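Local coordinates for protein L-ribulose 3-epimerase (Methylomonas sp. DH-1, PDB 7CJ6) that catalyses the manganese-dependent epimerisation of ketoses at carbon 3, most actively on L-ribulose and also interconverting D-allulose and D-fructose, at residues 111-116 with 152-157; 147-152 with 178-183; 209-214 with 242-247. All blocks are in the same frame, centred on the assembly; numbering follows the deposited sequence.

Interaction 1: residues 111-116 with 152-157; sequences VIYCAL and EVVNRY. With MN (manganese (II) ion), chain C; PSJ (D-psicose), chain D.
Tyr113 reaches across to the backbone of Glu152 and gives its phenol proton to that carbonyl, with OH 2.6 Å from Glu152 O. The oxygen lies at the edge of the ring, close to its plane. The hydroxyl comes in tilted 30° from the carbonyl plane. Tyr113 CG stands between its own backbone N and carbonyl carbon (chi1 55°), which swings the ring toward 152-157. Val111 CG1 lies over one face of this ring, near the rim. Both segments sit where neighbouring strands of the TIM barrel, 107-112 and 148-152, run out into their C-terminal loops, the end that carries the active site in this fold. Glu152 uses its backbone for Tyr113 and its carboxylate for the metal: OE2 is 2.0 Å from the manganese. Its side chain is fully extended, CG anti to the backbone N (chi1 -171°), and this carries the carboxylate to the ion. Asp185, His211 and Glu246 complete the protein ligands. Glu152 is probably one of two acids that exchange a proton with the sugar. Next to Tyr113, Val111 CG2 meets Val154 CG1 at 3.6 Å. The same Val111 methyl is 3.8 Å from O4 of the bound D-psicose, so the valine pair borders the sugar.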
loop_
_atom_site.group_PDB
_atom_site.type_symbol
_atom_site.label_atom_id
_atom_site.label_comp_id
_atom_site.label_asym_id
_atom_site.label_seq_id
_atom_site.Cartn_x
_atom_site.Cartn_y
_atom_site.Cartn_z
ATOM N N VAL A 111 0.020 14.468 5.948
ATOM C CA VAL A 111 -1.141 14.526 5.014
ATOM C C VAL A 111 -2.078 15.633 5.504
ATOM O O VAL A 111 -3.100 15.327 6.158
ATOM C CB VAL A 111 -1.815 13.147 4.879
ATOM C CG1 VAL A 111 -2.906 13.141 3.818
ATOM C CG2 VAL A 111 -0.776 12.076 4.573
ATOM N N ILE A 112 -1.703 16.881 5.209
ATOM C CA ILE A 112 -2.378 18.127 5.685
ATOM C C ILE A 112 -3.307 18.656 4.587
ATOM O O ILE A 112 -4.025 19.641 4.847
ATOM C CB ILE A 112 -1.328 19.179 6.099
ATOM C CG1 ILE A 112 -0.356 19.512 4.963
ATOM C CG2 ILE A 112 -0.584 18.727 7.342
ATOM C CD1 ILE A 112 0.564 20.667 5.273
ATOM N N TYR A 113 -3.301 18.019 3.412
ATOM C CA TYR A 113 -3.910 18.554 2.164
ATOM C C TYR A 113 -5.150 17.734 1.779
ATOM O O TYR A 113 -5.790 18.038 0.749
ATOM C CB TYR A 113 -2.874 18.562 1.039
ATOM C CG TYR A 113 -2.235 17.220 0.794
ATOM C CD1 TYR A 113 -2.791 16.318 -0.098
ATOM C CD2 TYR A 113 -1.087 16.840 1.468
ATOM C CE1 TYR A 113 -2.220 15.078 -0.327
ATOM C CE2 TYR A 113 -0.502 15.605 1.251
ATOM C CZ TYR A 113 -1.069 14.720 0.351
ATOM O OH TYR A 113 -0.506 13.498 0.133
ATOM N N CYS A 114 -5.485 16.728 2.587
ATOM C CA CYS A 114 -6.642 15.827 2.351
ATOM C C CYS A 114 -6.843 14.926 3.569
ATOM O O CYS A 114 -5.968 14.921 4.461
ATOM C CB CYS A 114 -6.419 14.954 1.124
ATOM S SG CYS A 114 -5.167 13.675 1.399
ATOM N N ALA A 115 -7.947 14.181 3.587
ATOM C CA ALA A 115 -8.207 13.136 4.598
ATOM C C ALA A 115 -7.183 12.016 4.392
ATOM O O ALA A 115 -7.023 11.554 3.239
ATOM C CB ALA A 115 -9.627 12.639 4.493
ATOM N N LEU A 116 -6.482 11.634 5.461
ATOM C CA LEU A 116 -5.580 10.457 5.471
ATOM C C LEU A 116 -6.442 9.192 5.439
ATOM O O LEU A 116 -7.212 8.970 6.397
ATOM C CB LEU A 116 -4.698 10.495 6.720
ATOM C CG LEU A 116 -3.770 9.297 6.897
ATOM C CD1 LEU A 116 -2.721 9.260 5.794
ATOM C CD2 LEU A 116 -3.105 9.325 8.265
ATOM N N GLU A 152 3.086 15.827 2.560
ATOM C CA GLU A 152 3.625 14.447 2.503
ATOM C C GLU A 152 2.913 13.663 1.400
ATOM O O GLU A 152 1.706 13.374 1.540
ATOM C CB GLU A 152 3.481 13.735 3.842
ATOM C CG GLU A 152 4.224 12.422 3.870
ATOM C CD GLU A 152 4.241 11.744 5.223
ATOM O OE1 GLU A 152 3.518 12.222 6.124
ATOM O OE2 GLU A 152 4.958 10.741 5.365
ATOM N N VAL A 153 3.660 13.339 0.350
ATOM C CA VAL A 153 3.263 12.400 -0.735
ATOM C C VAL A 153 3.121 11.018 -0.097
ATOM O O VAL A 153 4.114 10.517 0.447
ATOM C CB VAL A 153 4.310 12.427 -1.866
ATOM C CG1 VAL A 153 4.034 11.379 -2.930
ATOM C CG2 VAL A 153 4.401 13.812 -2.487
ATOM N N VAL A 154 1.911 10.453 -0.087
ATOM C CA VAL A 154 1.677 9.099 0.490
ATOM C C VAL A 154 1.110 8.188 -0.602
ATOM O O VAL A 154 0.732 8.703 -1.676
ATOM C CB VAL A 154 0.761 9.183 1.721
ATOM C CG1 VAL A 154 1.470 9.885 2.874
ATOM C CG2 VAL A 154 -0.546 9.880 1.382
ATOM N N ASN A 155 1.052 6.882 -0.330
ATOM C CA ASN A 155 0.647 5.852 -1.322
ATOM C C ASN A 155 -0.856 5.976 -1.607
ATOM O O ASN A 155 -1.536 6.737 -0.913
ATOM C CB ASN A 155 1.040 4.441 -0.876
ATOM C CG ASN A 155 0.248 3.927 0.306
ATOM O OD1 ASN A 155 -0.961 3.699 0.202
ATOM N ND2 ASN A 155 0.930 3.704 1.420
ATOM N N ARG A 156 -1.310 5.242 -2.620
ATOM C CA ARG A 156 -2.660 5.277 -3.232
ATOM C C ARG A 156 -3.741 4.926 -2.202
ATOM O O ARG A 156 -4.903 5.332 -2.416
ATOM C CB ARG A 156 -2.688 4.264 -4.378
ATOM C CG ARG A 156 -2.392 2.840 -3.928
ATOM C CD ARG A 156 -2.120 1.896 -5.080
ATOM N NE ARG A 156 -0.958 2.317 -5.861
ATOM C CZ ARG A 156 -0.672 1.869 -7.074
ATOM N NH1 ARG A 156 -1.460 0.977 -7.647
ATOM N NH2 ARG A 156 0.402 2.307 -7.710
ATOM N N TYR A 157 -3.381 4.168 -1.162
ATOM C CA TYR A 157 -4.303 3.697 -0.097
ATOM C C TYR A 157 -4.474 4.777 0.978
ATOM O O TYR A 157 -5.293 4.559 1.896
ATOM C CB TYR A 157 -3.794 2.404 0.548
ATOM C CG TYR A 157 -3.547 1.264 -0.406
ATOM C CD1 TYR A 157 -4.597 0.563 -0.971
ATOM C CD2 TYR A 157 -2.259 0.894 -0.757
ATOM C CE1 TYR A 157 -4.377 -0.493 -1.841
ATOM C CE2 TYR A 157 -2.017 -0.153 -1.632
ATOM C CZ TYR A 157 -3.080 -0.846 -2.181
ATOM O OH TYR A 157 -2.851 -1.876 -3.048
HETATM MN MN MN C . 5.343 9.425 6.875
HETATM C C1 PSJ D . 1.223 8.121 7.216
HETATM O O1 PSJ D . 1.354 6.919 6.450
HETATM C C2 PSJ D . 2.533 8.856 7.170
HETATM O O2 PSJ D . 3.438 8.359 6.562
HETATM C C3 PSJ D . 2.672 10.191 7.838
HETATM O O3 PSJ D . 3.894 10.284 8.567
HETATM C C4 PSJ D . 1.470 10.351 8.748
HETATM O O4 PSJ D . 0.356 10.568 7.890
HETATM C C5 PSJ D . 1.574 11.501 9.740
HETATM O O5 PSJ D . 2.861 12.124 9.630
HETATM C C6 PSJ D . 1.345 10.997 11.165
HETATM O O6 PSJ D . 1.227 12.098 12.083
#

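Interaction 2: residues 147-152 with 178-183; sequences INIDLE and PNAFLH. With MN (manganese (II) ion), chain C; PSJ (D-psicose), chain D.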
loop_
_atom_site.group_PDB
_atom_site.type_symbol
_atom_site.label_atom_id
_atom_site.label_comp_id
_atom_site.label_asym_id
_atom_site.label_seq_id
_atom_site.Cartn_x
_atom_site.Cartn_y
_atom_site.Cartn_z
ATOM N N ILE A 147 6.485 29.423 10.268
ATOM C CA ILE A 147 6.267 27.961 10.070
ATOM C C ILE A 147 6.212 27.652 8.572
ATOM O O ILE A 147 5.531 28.381 7.827
ATOM C CB ILE A 147 4.999 27.499 10.815
ATOM C CG1 ILE A 147 5.239 27.453 12.327
ATOM C CG2 ILE A 147 4.504 26.163 10.275
ATOM C CD1 ILE A 147 3.979 27.262 13.144
ATOM N N ASN A 148 6.929 26.605 8.173
ATOM C CA ASN A 148 6.907 26.005 6.817
ATOM C C ASN A 148 5.908 24.852 6.832
ATOM O O ASN A 148 5.877 24.122 7.837
ATOM C CB ASN A 148 8.276 25.455 6.408
ATOM C CG ASN A 148 9.372 26.495 6.348
ATOM O OD1 ASN A 148 9.177 27.581 5.803
ATOM N ND2 ASN A 148 10.544 26.154 6.865
ATOM N N ILE A 149 5.138 24.673 5.759
ATOM C CA ILE A 149 4.304 23.452 5.596
ATOM C C ILE A 149 4.966 22.553 4.546
ATOM O O ILE A 149 5.442 23.077 3.519
ATOM C CB ILE A 149 2.836 23.806 5.280
ATOM C CG1 ILE A 149 2.660 24.444 3.901
ATOM C CG2 ILE A 149 2.269 24.687 6.381
ATOM C CD1 ILE A 149 1.215 24.668 3.517
ATOM N N ASP A 150 5.016 21.249 4.826
ATOM C CA ASP A 150 5.567 20.217 3.913
ATOM C C ASP A 150 4.478 19.172 3.655
ATOM O O ASP A 150 4.094 18.468 4.611
ATOM C CB ASP A 150 6.849 19.619 4.496
ATOM C CG ASP A 150 7.686 20.629 5.259
ATOM O OD1 ASP A 150 8.568 21.254 4.629
ATOM O OD2 ASP A 150 7.462 20.771 6.482
ATOM N N LEU A 151 4.005 19.094 2.408
ATOM C CA LEU A 151 2.913 18.190 1.964
ATOM C C LEU A 151 3.499 16.796 1.741
ATOM O O LEU A 151 4.323 16.634 0.812
ATOM C CB LEU A 151 2.283 18.710 0.667
ATOM C CG LEU A 151 2.052 20.215 0.571
ATOM C CD1 LEU A 151 1.015 20.523 -0.490
ATOM C CD2 LEU A 151 1.628 20.805 1.898
ATOM N N GLU A 152 3.086 15.827 2.560
ATOM C CA GLU A 152 3.625 14.447 2.503
ATOM C C GLU A 152 2.913 13.663 1.400
ATOM O O GLU A 152 1.706 13.374 1.540
ATOM C CB GLU A 152 3.481 13.735 3.842
ATOM C CG GLU A 152 4.224 12.422 3.870
ATOM C CD GLU A 152 4.241 11.744 5.223
ATOM O OE1 GLU A 152 3.518 12.222 6.124
ATOM O OE2 GLU A 152 4.958 10.741 5.365
ATOM N N PRO A 178 6.061 30.370 -0.895
ATOM C CA PRO A 178 7.483 30.212 -0.593
ATOM C C PRO A 178 7.736 29.253 0.578
ATOM O O PRO A 178 8.805 28.683 0.634
ATOM C CB PRO A 178 7.971 31.628 -0.245
ATOM C CG PRO A 178 6.714 32.431 0.041
ATOM C CD PRO A 178 5.587 31.746 -0.703
ATOM N N ASN A 179 6.757 29.100 1.476
ATOM C CA ASN A 179 6.920 28.321 2.732
ATOM C C ASN A 179 6.149 27.002 2.624
ATOM O O ASN A 179 5.866 26.410 3.679
ATOM C CB ASN A 179 6.484 29.121 3.964
ATOM C CG ASN A 179 4.993 29.394 3.997
ATOM O OD1 ASN A 179 4.400 29.740 2.976
ATOM N ND2 ASN A 179 4.382 29.251 5.163
ATOM N N ALA A 180 5.804 26.573 1.405
ATOM C CA ALA A 180 5.180 25.259 1.119
ATOM C C ALA A 180 6.197 24.376 0.392
ATOM O O ALA A 180 6.722 24.807 -0.649
ATOM C CB ALA A 180 3.914 25.429 0.318
ATOM N N PHE A 181 6.462 23.186 0.931
ATOM C CA PHE A 181 7.521 22.267 0.448
ATOM C C PHE A 181 6.943 20.879 0.172
ATOM O O PHE A 181 5.803 20.568 0.592
ATOM C CB PHE A 181 8.644 22.172 1.483
ATOM C CG PHE A 181 9.410 23.454 1.670
ATOM C CD1 PHE A 181 8.965 24.424 2.555
ATOM C CD2 PHE A 181 10.571 23.694 0.952
ATOM C CE1 PHE A 181 9.668 25.608 2.719
ATOM C CE2 PHE A 181 11.270 24.875 1.123
ATOM C CZ PHE A 181 10.818 25.828 2.003
ATOM N N LEU A 182 7.734 20.055 -0.515
ATOM C CA LEU A 182 7.449 18.611 -0.685
ATOM C C LEU A 182 7.934 17.871 0.563
ATOM O O LEU A 182 8.982 18.260 1.125
ATOM C CB LEU A 182 8.140 18.095 -1.947
ATOM C CG LEU A 182 7.762 16.676 -2.363
ATOM C CD1 LEU A 182 6.330 16.621 -2.862
ATOM C CD2 LEU A 182 8.717 16.157 -3.423
ATOM N N HIS A 183 7.176 16.861 0.992
ATOM C CA HIS A 183 7.541 15.929 2.090
ATOM C C HIS A 183 7.560 14.511 1.506
ATOM O O HIS A 183 6.514 14.067 1.007
ATOM C CB HIS A 183 6.574 16.128 3.272
ATOM C CG HIS A 183 6.761 15.178 4.406
ATOM N ND1 HIS A 183 5.915 15.169 5.504
ATOM C CD2 HIS A 183 7.667 14.196 4.614
ATOM C CE1 HIS A 183 6.308 14.238 6.347
ATOM N NE2 HIS A 183 7.383 13.625 5.826
HETATM MN MN MN C . 5.343 9.425 6.875
HETATM C C1 PSJ D . 1.223 8.121 7.216
HETATM O O1 PSJ D . 1.354 6.919 6.450
HETATM C C2 PSJ D . 2.533 8.856 7.170
HETATM O O2 PSJ D . 3.438 8.359 6.562
HETATM C C3 PSJ D . 2.672 10.191 7.838
HETATM O O3 PSJ D . 3.894 10.284 8.567
HETATM C C4 PSJ D . 1.470 10.351 8.748
HETATM O O4 PSJ D . 0.356 10.568 7.890
HETATM C C5 PSJ D . 1.574 11.501 9.740
HETATM O O5 PSJ D . 2.861 12.124 9.630
HETATM C C6 PSJ D . 1.345 10.997 11.165
HETATM O O6 PSJ D . 1.227 12.098 12.083
#
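Glu152 and His183 lie side by side and point the same way, with the carboxylate stacked on the imidazole at 14° between planes. Glu152 CG lies over the ring centre, 3.6 Å from the centroid of the His183 ring, a CH-pi contact. His183 ND1 is bonded to the backbone N of Gly110, which fixes the turn of the ring. Asp150 O lies at the ring's edge, near its plane. Further down the same face, Asp150 OD1 approaches Phe181 CB at 3.3 Å. Lys5 lies close to both, as a salt-bridge partner of Asp150 and a cation-pi partner of the Phe181 ring. Behind these side chains, strands 148-152 and 180-183 run parallel as one beta-alpha-beta unit of the barrel, connected through helix 165-175. Ile149 N bonds Asn179 O at 2.8 Å, and Ile149 O takes Phe181 N at 2.8 Å. Leu151 N to Phe181 O and His183 N to Leu151 O continue the pairing. At the start of the pair, Asn179 ND2 gives a nearly straight bond to Ile147 O (3.0 Å, 166°) and a second one to Ala139 O. Its CG stands between backbone N and carbonyl carbon (chi1 67°), which turns the amide toward Ile147. The stack on the imidazole probably steadies the metal ligand Glu152, and the hydrogen bond to Gly110 probably keeps that support from turning.

Interaction 3: residues 209-214 with 242-247; sequences YVHIGE and PITFES. With MN (manganese (II) ion), chain C; PSJ (D-psicose), chain D.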
loop_
_atom_site.group_PDB
_atom_site.type_symbol
_atom_site.label_atom_id
_atom_site.label_comp_id
_atom_site.label_asym_id
_atom_site.label_seq_id
_atom_site.Cartn_x
_atom_site.Cartn_y
_atom_site.Cartn_z
ATOM N N TYR A 209 11.144 18.203 3.882
ATOM C CA TYR A 209 10.940 17.255 5.007
ATOM C C TYR A 209 10.988 15.812 4.510
ATOM O O TYR A 209 10.475 15.526 3.410
ATOM C CB TYR A 209 9.591 17.533 5.666
ATOM C CG TYR A 209 9.528 17.232 7.141
ATOM C CD1 TYR A 209 9.426 15.933 7.610
ATOM C CD2 TYR A 209 9.556 18.257 8.069
ATOM C CE1 TYR A 209 9.357 15.662 8.967
ATOM C CE2 TYR A 209 9.486 18.004 9.427
ATOM C CZ TYR A 209 9.376 16.703 9.877
ATOM O OH TYR A 209 9.302 16.466 11.219
ATOM N N VAL A 210 11.570 14.929 5.322
ATOM C CA VAL A 210 11.785 13.499 4.966
ATOM C C VAL A 210 11.320 12.608 6.116
ATOM O O VAL A 210 11.623 12.915 7.295
ATOM C CB VAL A 210 13.254 13.196 4.626
ATOM C CG1 VAL A 210 13.485 11.692 4.557
ATOM C CG2 VAL A 210 13.676 13.872 3.333
ATOM N N HIS A 211 10.645 11.522 5.750
ATOM C CA HIS A 211 10.298 10.384 6.635
ATOM C C HIS A 211 11.103 9.171 6.182
ATOM O O HIS A 211 11.051 8.841 4.974
ATOM C CB HIS A 211 8.786 10.123 6.625
ATOM C CG HIS A 211 8.033 10.980 7.582
ATOM N ND1 HIS A 211 6.690 10.793 7.858
ATOM C CD2 HIS A 211 8.441 12.015 8.348
ATOM C CE1 HIS A 211 6.303 11.691 8.741
ATOM N NE2 HIS A 211 7.359 12.454 9.056
ATOM N N ILE A 212 11.836 8.570 7.120
ATOM C CA ILE A 212 12.532 7.267 6.939
ATOM C C ILE A 212 11.645 6.170 7.525
ATOM O O ILE A 212 11.487 6.136 8.765
ATOM C CB ILE A 212 13.924 7.291 7.602
ATOM C CG1 ILE A 212 14.780 8.445 7.073
ATOM C CG2 ILE A 212 14.608 5.943 7.447
ATOM C CD1 ILE A 212 14.892 8.488 5.572
ATOM N N GLY A 213 11.103 5.317 6.655
ATOM C CA GLY A 213 10.338 4.117 7.035
ATOM C C GLY A 213 10.704 2.938 6.157
ATOM O O GLY A 213 10.772 3.116 4.928
ATOM N N GLU A 214 10.919 1.771 6.766
ATOM C CA GLU A 214 11.135 0.488 6.047
ATOM C C GLU A 214 9.849 0.130 5.284
ATOM O O GLU A 214 8.788 0.698 5.609
ATOM C CB GLU A 214 11.556 -0.598 7.038
ATOM C CG GLU A 214 12.004 -1.880 6.368
ATOM C CD GLU A 214 13.003 -1.654 5.250
ATOM O OE1 GLU A 214 14.227 -1.715 5.518
ATOM O OE2 GLU A 214 12.560 -1.401 4.117
ATOM N N PRO A 242 14.645 18.364 8.247
ATOM C CA PRO A 242 14.236 17.297 9.153
ATOM C C PRO A 242 14.246 15.914 8.489
ATOM O O PRO A 242 13.810 15.792 7.358
ATOM C CB PRO A 242 12.810 17.717 9.537
ATOM C CG PRO A 242 12.841 19.222 9.429
ATOM C CD PRO A 242 13.679 19.473 8.195
ATOM N N ILE A 243 14.754 14.918 9.215
ATOM C CA ILE A 243 14.628 13.476 8.869
ATOM C C ILE A 243 14.071 12.761 10.099
ATOM O O ILE A 243 14.822 12.595 11.070
ATOM C CB ILE A 243 15.974 12.884 8.424
ATOM C CG1 ILE A 243 16.556 13.660 7.239
ATOM C CG2 ILE A 243 15.813 11.401 8.122
ATOM C CD1 ILE A 243 17.959 13.256 6.858
ATOM N N THR A 244 12.792 12.397 10.095
ATOM C CA THR A 244 12.209 11.647 11.238
ATOM C C THR A 244 12.086 10.167 10.869
ATOM O O THR A 244 11.676 9.833 9.732
ATOM C CB THR A 244 10.934 12.294 11.799
ATOM O OG1 THR A 244 9.945 11.290 12.013
ATOM C CG2 THR A 244 10.363 13.390 10.935
ATOM N N PHE A 245 12.508 9.320 11.808
ATOM C CA PHE A 245 12.242 7.863 11.807
ATOM C C PHE A 245 10.765 7.640 12.137
ATOM O O PHE A 245 10.261 8.163 13.149
ATOM C CB PHE A 245 13.121 7.143 12.821
ATOM C CG PHE A 245 12.732 5.703 13.019
ATOM C CD1 PHE A 245 12.607 4.853 11.929
ATOM C CD2 PHE A 245 12.487 5.201 14.285
ATOM C CE1 PHE A 245 12.262 3.523 12.106
ATOM C CE2 PHE A 245 12.132 3.873 14.460
ATOM C CZ PHE A 245 12.016 3.037 13.373
ATOM N N GLU A 246 10.104 6.856 11.299
ATOM C CA GLU A 246 8.660 6.555 11.405
ATOM C C GLU A 246 8.476 5.039 11.352
ATOM O O GLU A 246 8.995 4.404 10.407
ATOM C CB GLU A 246 7.917 7.276 10.287
ATOM C CG GLU A 246 6.420 7.086 10.358
ATOM C CD GLU A 246 5.650 8.074 9.507
ATOM O OE1 GLU A 246 4.886 8.859 10.077
ATOM O OE2 GLU A 246 5.822 8.055 8.279
ATOM N N SER A 247 7.774 4.485 12.341
ATOM C CA SER A 247 7.542 3.028 12.486
ATOM C C SER A 247 6.237 2.791 13.248
ATOM O O SER A 247 5.932 3.550 14.196
ATOM C CB SER A 247 8.713 2.362 13.159
ATOM O OG SER A 247 8.505 0.962 13.266
HETATM MN MN MN C . 5.343 9.425 6.875
HETATM C C1 PSJ D . 1.223 8.121 7.216
HETATM O O1 PSJ D . 1.354 6.919 6.450
HETATM C C2 PSJ D . 2.533 8.856 7.170
HETATM O O2 PSJ D . 3.438 8.359 6.562
HETATM C C3 PSJ D . 2.672 10.191 7.838
HETATM O O3 PSJ D . 3.894 10.284 8.567
HETATM C C4 PSJ D . 1.470 10.351 8.748
HETATM O O4 PSJ D . 0.356 10.568 7.890
HETATM C C5 PSJ D . 1.574 11.501 9.740
HETATM O O5 PSJ D . 2.861 12.124 9.630
HETATM C C6 PSJ D . 1.345 10.997 11.165
HETATM O O6 PSJ D . 1.227 12.098 12.083
HETATM O O HOH W 1 9.958 1.781 9.604
#
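His211 ND1 and Glu246 OE2 grip one manganese ion, from the end of strand 207-212 and from just past strand 242-245, at 2.2 Å for ND1 and 2.0 Å for OE2. The imidazole and carboxylate planes are 80° apart. Glu246 is extended, CG anti to the backbone N (chi1 -177°), which takes its carboxylate to the metal. It is probably a proton donor and acceptor in catalysis. O2 and O3 of D-psicose also bind the ion, as do Glu152 and Asp185. On its far side, His211 NE2 is bonded to Glu41, which orients the ring as a second-shell partner. The same Glu41 oxygen accepts from Tyr209 OH. The Tyr209 ring lies across Pro242 at about a right angle, with Pro242 CB over one face, 3.6 Å from the centroid. With an alanine in place of Tyr209, Pro242 would probably lose its aromatic cover and Glu41 one of its two donors, and the hold on His211 might be less firm. On the face opposite His211 and Thr244, Ile212 CG1 packs tightly on Ile243 CG2 at 3.3 Å. Backbone bonds join the strands, among them Ile212 N to Thr244 O at 2.9 Å. A water bridges Glu214 N and Glu246 O. Such parallel neighbours, linked here through helix 227-236, with metal ligands at or just past their C-terminal ends, are typical of the xylose isomerase-like TIM barrel.

All three contacts are buried and belong to one closed eight-stranded barrel, and all reach the same manganese and sugar. Interactions 1 and 2 share Glu152, at the end of strand 148-152; interaction 1 meets it from the 107-112 side and interaction 2 pairs the strand with 180-185. Interaction 3 joins the last two strands, and 207-212 neighbours 180-185, so His183 meets His211 edge-to-face. Interactions 2 and 3 are regular parallel strand pairs, rich in backbone bonds. Interaction 1 sits at the strand ends and in the loops that follow, is smaller, and rests on one phenol bond and a valine pair. Its far end, at Arg156 and Tyr157, touches the second subunit, whereas interactions 2 and 3 meet no other chain.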